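Local structure of pilin (3GLD) at residues Thr163-Val168 with Asp283-Phe288; Lys196-Lys201 with Pro209-Ala214; Glu200-Gly205 with Gly227-Val232; Asp240-Glu245 with Thr274-Ser279. The protein forms the shaft of the pilus, a stack of subunits joined by intermolecular isopeptide bonds that serves adhesion to host cells, aggregation and biofilm formation. The protein carries 2 engineered substitutions. All coordinates share one frame; numbering follows the deposited sequence.

Overall arrangement
The four contacts lie in the C-terminal half of the pilin, on two facing sheets. Interactions 1, 2 and 3 share one sheet. Strand 229-236 lies between strands 151-169 and 196-202, and the Val164 N to Ile230 O distance of 2.8 Å marks the join between interactions 1 and 3. Interactions 2 and 3 share Glu200 and Lys201; their centres are about 10 Å apart. Interaction 4 belongs to the opposing sheet. Its centre is about 12 Å from that of interaction 1, and Glu245 OE1 lies 3.1 Å from Lys166 NZ. That meeting is the isopeptide site, where Lys166 is joined to Asn290. Interaction 2 lies farther off, its centre about 16 Å from that of interaction 1.

Interaction 1 (Thr163-Val168 with Asp283-Phe288); sequences TVKKKV and DMTITF
Val164 turns CG1 opposite its backbone N (chi1 -178°), and Phe288 turns its ring opposite its carbonyl carbon (chi1 -75°). The two therefore meet on the inner face of the sheet. Val164 CG1 comes to 3.9 Å from Phe288 CD1, approaching the ring obliquely. Lys165 O lies near the ring plane, at its edge. Lys165 CG lies beside its own backbone N and the chain runs on extended to CD, which brings Lys165 CD to 3.7 Å from Thr285 CG2; the bend at the third torsion (69°) then sets the direction of CE and NZ. Thr163, Lys165, Thr285 and Thr287 occupy the outer face.

The backbones run parallel, with Thr163 paired to Thr285 and Lys166 to Phe288. Five N-H...O bonds join them. The shortest runs from Phe288 N to Lys165 O at 2.7 Å. This parallel pairing of the first and last strands of an immunoglobulin-like domain is the setting of the Lys-Asn isopeptide bond in CnaB-like pilin domains such as this one. Lys166 points inward. Its NZ is covalently joined to Asn290 CG, and Glu245, the residue that promotes the reaction, hydrogen-bonds the same nitrogen. Phe179 and Phe181 line this buried site: the former meets Lys166, the latter packs edge-to-face with Phe288.

Water takes part on the outer face. One molecule donates to Met284 O at 2.9 Å and also hydrogen-bonds Thr163 OG1 at 2.7 Å. A second accepts from Lys165 NZ at 3.1 Å and donates to Thr287 OG1 at 2.7 Å, bridging the lysine tip to the neighbouring strand.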
loop_
_atom_site.group_PDB
_atom_site.type_symbol
_atom_site.label_atom_id
_atom_site.label_comp_id
_atom_site.label_asym_id
_atom_site.label_seq_id
_atom_site.Cartn_x
_atom_site.Cartn_y
_atom_site.Cartn_z
ATOM N N THR A 163 11.841 11.505 -11.543
ATOM C CA THR A 163 12.794 12.619 -11.635
ATOM C C THR A 163 12.759 13.165 -13.063
ATOM O O THR A 163 12.822 12.411 -14.029
ATOM C CB THR A 163 14.211 12.143 -11.253
ATOM O OG1 THR A 163 14.168 11.633 -9.924
ATOM C CG2 THR A 163 15.288 13.277 -11.306
ATOM N N VAL A 164 12.603 14.479 -13.202
ATOM C CA VAL A 164 12.651 15.105 -14.527
ATOM C C VAL A 164 13.834 16.052 -14.582
ATOM O O VAL A 164 13.969 16.926 -13.745
ATOM C CB VAL A 164 11.330 15.871 -14.885
ATOM C CG1 VAL A 164 11.420 16.478 -16.325
ATOM C CG2 VAL A 164 10.122 14.948 -14.753
ATOM N N LYS A 165 14.697 15.859 -15.570
ATOM C CA LYS A 165 15.942 16.587 -15.646
ATOM C C LYS A 165 15.988 17.361 -16.944
ATOM O O LYS A 165 15.487 16.880 -17.970
ATOM C CB LYS A 165 17.124 15.610 -15.636
ATOM C CG LYS A 165 17.320 14.916 -14.322
ATOM C CD LYS A 165 18.409 13.817 -14.399
ATOM C CE LYS A 165 19.816 14.384 -14.581
ATOM N NZ LYS A 165 20.827 13.286 -14.512
ATOM N N LYS A 166 16.595 18.549 -16.896
ATOM C CA LYS A 166 16.860 19.341 -18.103
ATOM C C LYS A 166 18.372 19.396 -18.329
ATOM O O LYS A 166 19.149 19.707 -17.415
ATOM C CB LYS A 166 16.307 20.762 -17.962
ATOM C CG LYS A 166 16.681 21.689 -19.146
ATOM C CD LYS A 166 15.796 21.351 -20.327
ATOM C CE LYS A 166 16.496 21.648 -21.618
ATOM N NZ LYS A 166 15.560 21.453 -22.757
ATOM N N LYS A 167 18.775 19.077 -19.554
ATOM C CA LYS A 167 20.155 19.159 -19.975
ATOM C C LYS A 167 20.219 20.102 -21.202
ATOM O O LYS A 167 19.468 19.931 -22.168
ATOM C CB LYS A 167 20.648 17.761 -20.357
ATOM C CG LYS A 167 22.077 17.737 -20.881
ATOM C CD LYS A 167 22.489 16.314 -21.288
ATOM C CE LYS A 167 24.011 16.177 -21.335
ATOM N NZ LYS A 167 24.389 14.730 -21.471
ATOM N N VAL A 168 21.109 21.090 -21.160
ATOM C CA VAL A 168 21.329 21.957 -22.337
ATOM C C VAL A 168 22.668 21.618 -22.991
ATOM O O VAL A 168 23.687 21.531 -22.310
ATOM C CB VAL A 168 21.251 23.460 -21.984
ATOM C CG1 VAL A 168 21.659 24.326 -23.183
ATOM C CG2 VAL A 168 19.835 23.809 -21.510
ATOM N N ASP A 283 12.297 3.347 -9.846
ATOM C CA ASP A 283 12.504 4.802 -9.932
ATOM C C ASP A 283 12.690 5.188 -11.404
ATOM O O ASP A 283 13.418 4.519 -12.148
ATOM C CB ASP A 283 13.735 5.206 -9.133
ATOM C CG ASP A 283 13.508 5.221 -7.631
ATOM O OD1 ASP A 283 12.388 5.564 -7.168
ATOM O OD2 ASP A 283 14.494 4.969 -6.890
ATOM N N MET A 284 12.002 6.239 -11.837
ATOM C CA MET A 284 12.046 6.654 -13.233
ATOM C C MET A 284 12.828 7.937 -13.387
ATOM O O MET A 284 12.574 8.889 -12.658
ATOM C CB MET A 284 10.623 6.849 -13.771
ATOM C CG MET A 284 10.565 7.489 -15.183
ATOM S SD MET A 284 11.328 6.472 -16.459
ATOM C CE MET A 284 9.947 5.401 -16.910
ATOM N N THR A 285 13.749 8.003 -14.364
ATOM C CA THR A 285 14.414 9.265 -14.667
ATOM C C THR A 285 14.210 9.644 -16.126
ATOM O O THR A 285 14.518 8.863 -17.022
ATOM C CB THR A 285 15.911 9.219 -14.343
ATOM O OG1 THR A 285 16.074 8.906 -12.975
ATOM C CG2 THR A 285 16.573 10.586 -14.591
ATOM N N ILE A 286 13.676 10.848 -16.341
ATOM C CA ILE A 286 13.370 11.353 -17.660
ATOM C C ILE A 286 14.147 12.650 -17.868
ATOM O O ILE A 286 13.974 13.620 -17.120
ATOM C CB ILE A 286 11.864 11.613 -17.847
ATOM C CG1 ILE A 286 11.069 10.340 -17.506
ATOM C CG2 ILE A 286 11.584 12.114 -19.262
ATOM C CD1 ILE A 286 9.587 10.437 -17.756
ATOM N N THR A 287 14.995 12.643 -18.896
ATOM C CA THR A 287 15.872 13.762 -19.209
ATOM C C THR A 287 15.481 14.429 -20.523
ATOM O O THR A 287 15.425 13.786 -21.573
ATOM C CB THR A 287 17.306 13.281 -19.292
ATOM O OG1 THR A 287 17.589 12.491 -18.126
ATOM C CG2 THR A 287 18.314 14.480 -19.403
ATOM N N PHE A 288 15.201 15.727 -20.436
ATOM C CA PHE A 288 14.964 16.535 -21.628
ATOM C C PHE A 288 16.278 17.214 -22.027
ATOM O O PHE A 288 16.864 17.977 -21.265
ATOM C CB PHE A 288 13.866 17.553 -21.364
ATOM C CG PHE A 288 12.484 16.967 -21.326
ATOM C CD1 PHE A 288 12.015 16.317 -20.172
ATOM C CD2 PHE A 288 11.640 17.076 -22.423
ATOM C CE1 PHE A 288 10.736 15.799 -20.123
ATOM C CE2 PHE A 288 10.345 16.564 -22.380
ATOM C CZ PHE A 288 9.886 15.918 -21.217
HETATM O O HOH W 1 13.484 9.006 -9.887
HETATM O O HOH W 2 20.176 12.318 -17.375
#

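Interaction 2 (Lys196-Lys201 with Pro209-Ala214); sequences KVMIEK and PVQTEA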
loop_
_atom_site.group_PDB
_atom_site.type_symbol
_atom_site.label_atom_id
_atom_site.label_comp_id
_atom_site.label_asym_id
_atom_site.label_seq_id
_atom_site.Cartn_x
_atom_site.Cartn_y
_atom_site.Cartn_z
ATOM N N LYS A 196 -2.973 14.706 -3.428
ATOM C CA LYS A 196 -1.699 15.426 -3.601
ATOM C C LYS A 196 -0.495 14.502 -3.588
ATOM O O LYS A 196 -0.448 13.542 -2.810
ATOM C CB LYS A 196 -1.495 16.478 -2.493
ATOM C CG LYS A 196 -2.620 17.543 -2.345
ATOM C CD LYS A 196 -2.611 18.577 -3.428
ATOM C CE LYS A 196 -3.642 19.700 -3.140
ATOM N NZ LYS A 196 -5.004 19.386 -3.688
ATOM N N VAL A 197 0.487 14.814 -4.439
ATOM C CA VAL A 197 1.805 14.198 -4.369
ATOM C C VAL A 197 2.874 15.266 -4.164
ATOM O O VAL A 197 2.714 16.430 -4.605
ATOM C CB VAL A 197 2.164 13.346 -5.626
ATOM C CG1 VAL A 197 1.111 12.264 -5.861
ATOM C CG2 VAL A 197 2.349 14.211 -6.853
ATOM N N MET A 198 3.954 14.871 -3.502
ATOM C CA MET A 198 4.999 15.784 -3.121
ATOM C C MET A 198 6.032 15.895 -4.239
ATOM O O MET A 198 6.464 14.884 -4.802
ATOM C CB MET A 198 5.691 15.312 -1.860
ATOM C CG MET A 198 4.751 15.179 -0.673
ATOM S SD MET A 198 5.504 14.259 0.676
ATOM C CE MET A 198 6.630 15.448 1.395
ATOM N N ILE A 199 6.431 17.131 -4.521
ATOM C CA ILE A 199 7.428 17.424 -5.546
ATOM C C ILE A 199 8.559 18.265 -4.954
ATOM O O ILE A 199 8.294 19.256 -4.254
ATOM C CB ILE A 199 6.767 18.122 -6.749
ATOM C CG1 ILE A 199 5.835 17.123 -7.444
ATOM C CG2 ILE A 199 7.844 18.660 -7.755
ATOM C CD1 ILE A 199 5.103 17.652 -8.629
ATOM N N GLU A 200 9.801 17.861 -5.221
ATOM C CA GLU A 200 10.992 18.599 -4.800
ATOM C C GLU A 200 11.720 19.098 -6.035
ATOM O O GLU A 200 12.000 18.305 -6.914
ATOM C CB GLU A 200 11.973 17.712 -4.014
ATOM C CG GLU A 200 11.541 17.337 -2.609
ATOM C CD GLU A 200 12.606 16.513 -1.858
ATOM O OE1 GLU A 200 13.677 16.208 -2.446
ATOM O OE2 GLU A 200 12.361 16.164 -0.682
ATOM N N LYS A 201 12.012 20.403 -6.095
ATOM C CA LYS A 201 12.784 20.989 -7.183
ATOM C C LYS A 201 14.179 21.322 -6.692
ATOM O O LYS A 201 14.333 21.998 -5.667
ATOM C CB LYS A 201 12.103 22.255 -7.755
ATOM C CG LYS A 201 12.932 22.928 -8.863
ATOM C CD LYS A 201 12.159 24.029 -9.602
ATOM C CE LYS A 201 13.136 24.885 -10.396
ATOM N NZ LYS A 201 12.482 25.864 -11.300
ATOM N N PRO A 209 16.448 21.964 -1.639
ATOM C CA PRO A 209 15.363 21.730 -2.589
ATOM C C PRO A 209 14.046 22.345 -2.113
ATOM O O PRO A 209 13.808 22.419 -0.900
ATOM C CB PRO A 209 15.264 20.206 -2.645
ATOM C CG PRO A 209 16.622 19.725 -2.230
ATOM C CD PRO A 209 17.078 20.706 -1.204
ATOM N N VAL A 210 13.235 22.807 -3.071
ATOM C CA VAL A 210 11.966 23.492 -2.803
ATOM C C VAL A 210 10.802 22.504 -2.954
ATOM O O VAL A 210 10.709 21.810 -3.974
ATOM C CB VAL A 210 11.767 24.711 -3.761
ATOM C CG1 VAL A 210 10.335 25.216 -3.716
ATOM C CG2 VAL A 210 12.757 25.858 -3.419
ATOM N N GLN A 211 9.929 22.445 -1.933
ATOM C CA GLN A 211 8.750 21.560 -1.937
ATOM C C GLN A 211 7.489 22.233 -2.465
ATOM O O GLN A 211 7.092 23.317 -2.016
ATOM C CB GLN A 211 8.404 21.050 -0.517
ATOM C CG GLN A 211 9.516 20.419 0.263
ATOM C CD GLN A 211 9.804 18.999 -0.195
ATOM O OE1 GLN A 211 8.935 18.313 -0.757
ATOM N NE2 GLN A 211 11.029 18.553 0.043
ATOM N N THR A 212 6.834 21.538 -3.374
ATOM C CA THR A 212 5.524 21.900 -3.843
ATOM C C THR A 212 4.707 20.618 -3.831
ATOM O O THR A 212 5.234 19.530 -3.525
ATOM C CB THR A 212 5.555 22.460 -5.288
ATOM O OG1 THR A 212 6.389 21.636 -6.109
ATOM C CG2 THR A 212 6.084 23.884 -5.311
ATOM N N GLU A 213 3.433 20.745 -4.186
ATOM C CA GLU A 213 2.550 19.600 -4.354
ATOM C C GLU A 213 1.871 19.677 -5.708
ATOM O O GLU A 213 1.629 20.764 -6.230
ATOM C CB GLU A 213 1.493 19.553 -3.235
ATOM C CG GLU A 213 2.074 19.351 -1.820
ATOM C CD GLU A 213 1.034 19.553 -0.692
ATOM O OE1 GLU A 213 0.065 20.322 -0.873
ATOM O OE2 GLU A 213 1.212 18.945 0.393
ATOM N N ALA A 214 1.606 18.515 -6.291
ATOM C CA ALA A 214 0.815 18.390 -7.506
ATOM C C ALA A 214 -0.461 17.640 -7.164
ATOM O O ALA A 214 -0.459 16.773 -6.289
ATOM C CB ALA A 214 1.578 17.639 -8.559
HETATM O O HOH W 3 9.247 15.541 -1.024
#
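Glu200 and Gln211 make the one direct side-chain hydrogen bond of this contact. They lie side by side and point the same way. Gln211 bends at its second torsion (-77°), which brings NE2 to 2.8 Å from Glu200 OE2. The oxygen lies in the amide plane, but the N-H reaches it from above the carboxylate plane; the two planes are 83° apart. A water donates to Gln211 OE1 at 2.8 Å and, at 3.2 Å, to Glu200 OE2. The water thus adds a second, longer link between the two groups.

Backbone bonds come in three pairs, at Val197 with Ala214, Ile199 with Thr212 and Lys201 with Val210. This is the antiparallel ladder of a beta hairpin, formed by strands 196-202 and 210-215 at one edge of the domain's sheet. Strand 229-236 takes the other side of 196-202.

Apolar contacts gather on the face opposite Glu200. Ile199 CD1 touches Ala214 CB at 3.5 Å, and Val197 CG2 lies 3.9 Å from the same CB. Tyr220 packs on Ile199 and Ala214. Thr212 OG1 sits 3.6 Å from Ile199 CB, while its hydroxyl hydrogen-bonds the OH of Tyr220.

Interaction 3 (Glu200-Gly205 with Gly227-Val232); sequences EKTTKG and GESIKV
Thr202 and Ser229 exchange two backbone hydrogen bonds. Thr202 N gives the shorter one, to Ser229 O at 2.7 Å, and Ser229 N returns one to Thr202 O at 3.1 Å. Glu200 and Lys231 form the next bonded pair. Glu200 N donates to Lys231 O almost straight. Lys231 N reaches Glu200 O at 2.8 Å, but its N-H is well bent, at 137°. Between these pairs, Lys201 and Ile230 face each other without N-H...O bonds. Here the alpha carbons supply weaker contacts: Ile230 CA to Glu200 O and Lys201 CA to Ser229 O.

The antiparallel ladder places strand 229-236 inside the sheet of this immunoglobulin-like domain. Strand 196-202 lies on one side of it and strand 151-169 on the other, where Ile230 bonds to Val164 and Gly227 to Lys166.

Glu228 is buried at the end of the ladder. Its OE1 accepts from the backbone N of Lys225. Its OE2 rests on the methyl group of Thr203, with Glu228 OE2 3.4 Å from Thr203 CG2. Lys201 NZ lies 4.1 Å from Glu228 OE1, too far for a salt bridge, and donates instead to the carbonyl of Thr223. The opposite charges may still attract weakly at this distance. With chi1 at 177°, Lys201 CG stands opposite its backbone N and passes the methyl branch of Ile230, with Lys201 CG 4.0 Å from Ile230 CG2.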
loop_
_atom_site.group_PDB
_atom_site.type_symbol
_atom_site.label_atom_id
_atom_site.label_comp_id
_atom_site.label_asym_id
_atom_site.label_seq_id
_atom_site.Cartn_x
_atom_site.Cartn_y
_atom_site.Cartn_z
ATOM N N GLU A 200 9.801 17.861 -5.221
ATOM C CA GLU A 200 10.992 18.599 -4.800
ATOM C C GLU A 200 11.720 19.098 -6.035
ATOM O O GLU A 200 12.000 18.305 -6.914
ATOM C CB GLU A 200 11.973 17.712 -4.014
ATOM C CG GLU A 200 11.541 17.337 -2.609
ATOM C CD GLU A 200 12.606 16.513 -1.858
ATOM O OE1 GLU A 200 13.677 16.208 -2.446
ATOM O OE2 GLU A 200 12.361 16.164 -0.682
ATOM N N LYS A 201 12.012 20.403 -6.095
ATOM C CA LYS A 201 12.784 20.989 -7.183
ATOM C C LYS A 201 14.179 21.322 -6.692
ATOM O O LYS A 201 14.333 21.998 -5.667
ATOM C CB LYS A 201 12.103 22.255 -7.755
ATOM C CG LYS A 201 12.932 22.928 -8.863
ATOM C CD LYS A 201 12.159 24.029 -9.602
ATOM C CE LYS A 201 13.136 24.885 -10.396
ATOM N NZ LYS A 201 12.482 25.864 -11.300
ATOM N N THR A 202 15.190 20.844 -7.426
ATOM C CA THR A 202 16.599 21.078 -7.098
ATOM C C THR A 202 17.245 22.003 -8.135
ATOM O O THR A 202 17.089 21.798 -9.335
ATOM C CB THR A 202 17.366 19.739 -7.009
ATOM O OG1 THR A 202 16.719 18.910 -6.037
ATOM C CG2 THR A 202 18.832 19.936 -6.608
ATOM N N THR A 203 17.930 23.031 -7.642
ATOM C CA THR A 203 18.649 23.991 -8.466
ATOM C C THR A 203 20.118 23.905 -8.109
ATOM O O THR A 203 20.490 23.454 -7.022
ATOM C CB THR A 203 18.147 25.442 -8.242
ATOM O OG1 THR A 203 18.334 25.814 -6.866
ATOM C CG2 THR A 203 16.672 25.570 -8.598
ATOM N N LYS A 204 20.968 24.305 -9.040
ATOM C CA LYS A 204 22.391 24.366 -8.771
ATOM C C LYS A 204 22.610 25.413 -7.670
ATOM O O LYS A 204 21.894 26.415 -7.599
ATOM C CB LYS A 204 23.129 24.719 -10.064
ATOM C CG LYS A 204 22.549 23.989 -11.286
ATOM C CD LYS A 204 23.302 24.234 -12.586
ATOM C CE LYS A 204 24.591 23.418 -12.655
ATOM N NZ LYS A 204 24.857 22.894 -14.031
ATOM N N GLY A 205 23.556 25.152 -6.776
ATOM C CA GLY A 205 23.935 26.153 -5.780
ATOM C C GLY A 205 23.551 25.834 -4.351
ATOM O O GLY A 205 23.366 24.669 -3.983
ATOM N N GLY A 227 20.840 21.397 -15.830
ATOM C CA GLY A 227 21.343 20.896 -14.563
ATOM C C GLY A 227 20.353 20.957 -13.391
ATOM O O GLY A 227 20.708 20.648 -12.259
ATOM N N GLU A 228 19.112 21.332 -13.646
ATOM C CA GLU A 228 18.115 21.346 -12.565
ATOM C C GLU A 228 17.179 20.150 -12.706
ATOM O O GLU A 228 17.117 19.527 -13.778
ATOM C CB GLU A 228 17.324 22.670 -12.584
ATOM C CG GLU A 228 18.209 23.878 -12.311
ATOM C CD GLU A 228 17.448 25.205 -12.229
ATOM O OE1 GLU A 228 16.306 25.316 -12.735
ATOM O OE2 GLU A 228 18.010 26.134 -11.628
ATOM N N SER A 229 16.441 19.827 -11.636
ATOM C CA SER A 229 15.478 18.757 -11.749
ATOM C C SER A 229 14.309 18.947 -10.774
ATOM O O SER A 229 14.424 19.666 -9.771
ATOM C CB SER A 229 16.169 17.398 -11.489
ATOM O OG SER A 229 16.649 17.323 -10.135
ATOM N N ILE A 230 13.190 18.301 -11.094
ATOM C CA ILE A 230 12.152 18.042 -10.105
ATOM C C ILE A 230 12.093 16.527 -9.852
ATOM O O ILE A 230 12.553 15.737 -10.689
ATOM C CB ILE A 230 10.754 18.559 -10.513
ATOM C CG1 ILE A 230 10.216 17.855 -11.766
ATOM C CG2 ILE A 230 10.757 20.098 -10.657
ATOM C CD1 ILE A 230 8.697 17.861 -11.835
ATOM N N LYS A 231 11.520 16.151 -8.708
ATOM C CA LYS A 231 11.351 14.763 -8.330
ATOM C C LYS A 231 10.019 14.654 -7.566
ATOM O O LYS A 231 9.841 15.286 -6.515
ATOM C CB LYS A 231 12.508 14.295 -7.443
ATOM C CG LYS A 231 12.528 12.752 -7.227
ATOM C CD LYS A 231 13.353 12.333 -6.030
ATOM C CE LYS A 231 14.811 12.657 -6.195
ATOM N NZ LYS A 231 15.652 11.913 -5.198
ATOM N N VAL A 232 9.097 13.882 -8.127
ATOM C CA VAL A 232 7.887 13.482 -7.437
ATOM C C VAL A 232 8.356 12.385 -6.458
ATOM O O VAL A 232 8.763 11.302 -6.878
ATOM C CB VAL A 232 6.848 12.955 -8.438
ATOM C CG1 VAL A 232 5.528 12.562 -7.724
ATOM C CG2 VAL A 232 6.570 13.987 -9.500
#

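Interaction 4 (Asp240-Glu245 with Thr274-Ser279); sequences DYVVTE and TEQETS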
loop_
_atom_site.group_PDB
_atom_site.type_symbol
_atom_site.label_atom_id
_atom_site.label_comp_id
_atom_site.label_asym_id
_atom_site.label_seq_id
_atom_site.Cartn_x
_atom_site.Cartn_y
_atom_site.Cartn_z
ATOM N N ASP A 240 -0.721 6.418 -14.273
ATOM C CA ASP A 240 -0.334 6.944 -15.589
ATOM C C ASP A 240 0.083 8.392 -15.494
ATOM O O ASP A 240 -0.435 9.144 -14.660
ATOM C CB ASP A 240 -1.468 6.810 -16.603
ATOM C CG ASP A 240 -1.812 5.372 -16.893
ATOM O OD1 ASP A 240 -1.157 4.476 -16.335
ATOM O OD2 ASP A 240 -2.741 5.132 -17.675
ATOM N N TYR A 241 1.017 8.791 -16.351
ATOM C CA TYR A 241 1.435 10.181 -16.386
ATOM C C TYR A 241 2.040 10.566 -17.737
ATOM O O TYR A 241 2.453 9.710 -18.515
ATOM C CB TYR A 241 2.392 10.498 -15.221
ATOM C CG TYR A 241 3.721 9.789 -15.303
ATOM C CD1 TYR A 241 4.786 10.346 -16.018
ATOM C CD2 TYR A 241 3.916 8.555 -14.670
ATOM C CE1 TYR A 241 6.007 9.686 -16.112
ATOM C CE2 TYR A 241 5.114 7.891 -14.752
ATOM C CZ TYR A 241 6.166 8.463 -15.474
ATOM O OH TYR A 241 7.370 7.813 -15.550
ATOM N N VAL A 242 2.065 11.874 -17.989
ATOM C CA VAL A 242 2.715 12.455 -19.151
ATOM C C VAL A 242 3.519 13.647 -18.660
ATOM O O VAL A 242 3.032 14.443 -17.836
ATOM C CB VAL A 242 1.686 12.970 -20.193
ATOM C CG1 VAL A 242 2.405 13.414 -21.482
ATOM C CG2 VAL A 242 0.648 11.903 -20.536
ATOM N N VAL A 243 4.752 13.755 -19.150
ATOM C CA VAL A 243 5.563 14.954 -18.962
ATOM C C VAL A 243 5.840 15.599 -20.314
ATOM O O VAL A 243 6.277 14.927 -21.248
ATOM C CB VAL A 243 6.930 14.658 -18.314
ATOM C CG1 VAL A 243 7.627 15.969 -17.929
ATOM C CG2 VAL A 243 6.776 13.731 -17.093
ATOM N N THR A 244 5.593 16.904 -20.422
ATOM C CA THR A 244 5.872 17.605 -21.665
ATOM C C THR A 244 6.584 18.929 -21.396
ATOM O O THR A 244 6.239 19.660 -20.463
ATOM C CB THR A 244 4.587 17.930 -22.440
ATOM O OG1 THR A 244 3.942 19.035 -21.812
ATOM C CG2 THR A 244 3.635 16.774 -22.485
ATOM N N GLU A 245 7.563 19.238 -22.229
ATOM C CA GLU A 245 8.181 20.563 -22.257
ATOM C C GLU A 245 7.490 21.421 -23.328
ATOM O O GLU A 245 7.051 20.884 -24.338
ATOM C CB GLU A 245 9.648 20.378 -22.610
ATOM C CG GLU A 245 10.490 21.645 -22.678
ATOM C CD GLU A 245 11.926 21.357 -23.099
ATOM O OE1 GLU A 245 12.646 20.623 -22.398
ATOM O OE2 GLU A 245 12.349 21.882 -24.138
ATOM N N THR A 274 6.857 12.910 -23.381
ATOM C CA THR A 274 6.794 11.474 -23.130
ATOM C C THR A 274 5.505 10.965 -23.765
ATOM O O THR A 274 4.581 11.729 -24.031
ATOM C CB THR A 274 6.814 11.124 -21.606
ATOM O OG1 THR A 274 5.658 11.680 -20.944
ATOM C CG2 THR A 274 8.087 11.654 -20.960
ATOM N N GLU A 275 5.444 9.670 -24.026
ATOM C CA GLU A 275 4.147 9.043 -24.228
ATOM C C GLU A 275 3.502 8.901 -22.839
ATOM O O GLU A 275 4.097 9.273 -21.825
ATOM C CB GLU A 275 4.316 7.672 -24.873
ATOM C CG GLU A 275 4.948 7.673 -26.255
ATOM C CD GLU A 275 5.434 6.285 -26.651
ATOM O OE1 GLU A 275 5.752 5.476 -25.740
ATOM O OE2 GLU A 275 5.494 6.003 -27.869
ATOM N N GLN A 276 2.282 8.378 -22.784
ATOM C CA GLN A 276 1.688 8.062 -21.493
ATOM C C GLN A 276 2.476 6.924 -20.839
ATOM O O GLN A 276 2.542 5.820 -21.360
ATOM C CB GLN A 276 0.201 7.714 -21.637
ATOM C CG GLN A 276 -0.518 7.541 -20.299
ATOM C CD GLN A 276 -1.933 8.090 -20.317
ATOM O OE1 GLN A 276 -2.149 9.298 -20.480
ATOM N NE2 GLN A 276 -2.903 7.211 -20.137
ATOM N N GLU A 277 3.117 7.225 -19.721
ATOM C CA GLU A 277 3.859 6.227 -18.977
ATOM C C GLU A 277 2.981 5.759 -17.832
ATOM O O GLU A 277 2.136 6.524 -17.359
ATOM C CB GLU A 277 5.133 6.825 -18.388
ATOM C CG GLU A 277 6.285 7.003 -19.352
ATOM C CD GLU A 277 6.704 5.720 -20.031
ATOM O OE1 GLU A 277 6.857 4.683 -19.355
ATOM O OE2 GLU A 277 6.898 5.752 -21.257
ATOM N N THR A 278 3.200 4.518 -17.395
ATOM C CA THR A 278 2.575 3.955 -16.192
ATOM C C THR A 278 3.652 3.656 -15.165
ATOM O O THR A 278 4.615 2.951 -15.455
ATOM C CB THR A 278 1.791 2.679 -16.518
ATOM O OG1 THR A 278 0.717 3.017 -17.397
ATOM C CG2 THR A 278 1.216 2.042 -15.260
ATOM N N SER A 279 3.500 4.210 -13.968
ATOM C CA SER A 279 4.545 4.075 -12.960
ATOM C C SER A 279 4.630 2.637 -12.450
ATOM O O SER A 279 3.605 1.970 -12.277
ATOM C CB SER A 279 4.327 5.043 -11.809
ATOM O OG SER A 279 3.171 4.718 -11.085
#
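Tyr241 and Glu277 form the tightly packed part of this contact. Glu277 CB sits over one face of the phenol ring, toward its rim, 3.5 Å from Tyr241 CZ. The ring reaches this spot because Tyr241 CG stands between its own backbone N and carbonyl carbon (chi1 66°). Backbone bonds pin the pair in both directions; Tyr241 N to Glu277 O is 2.7 Å. The Glu277 carboxylate turns away to a salt bridge with Lys267.

Thr274 is buried and grips Val243 twice. Its OG1 accepts from Val243 N at 2.9 Å, and its own N donates to Val243 O at 3.0 Å. The same hydroxyl donates to Glu275 O, so OG1 acts as both acceptor and donor.

The other side is polar and more exposed. Thr278 OG1 donates to Asp240 OD1 at 2.6 Å, from well above the carboxylate plane (51° out of it). Gln276 NE2 makes a weak bond to Asp240 OD2 at 3.2 Å, with a strongly bent N-H (122°). The Gln276 OE1 end is held by Lys186.

Strand 240-245 is an inner strand of the four-stranded antiparallel sheet, and 277-278 is its edge. Tyr241 and Val243 face the opposing sheet, as in a beta sandwich, and the strand ends at Glu245, which promotes the Lys166-Asn290 isopeptide bond.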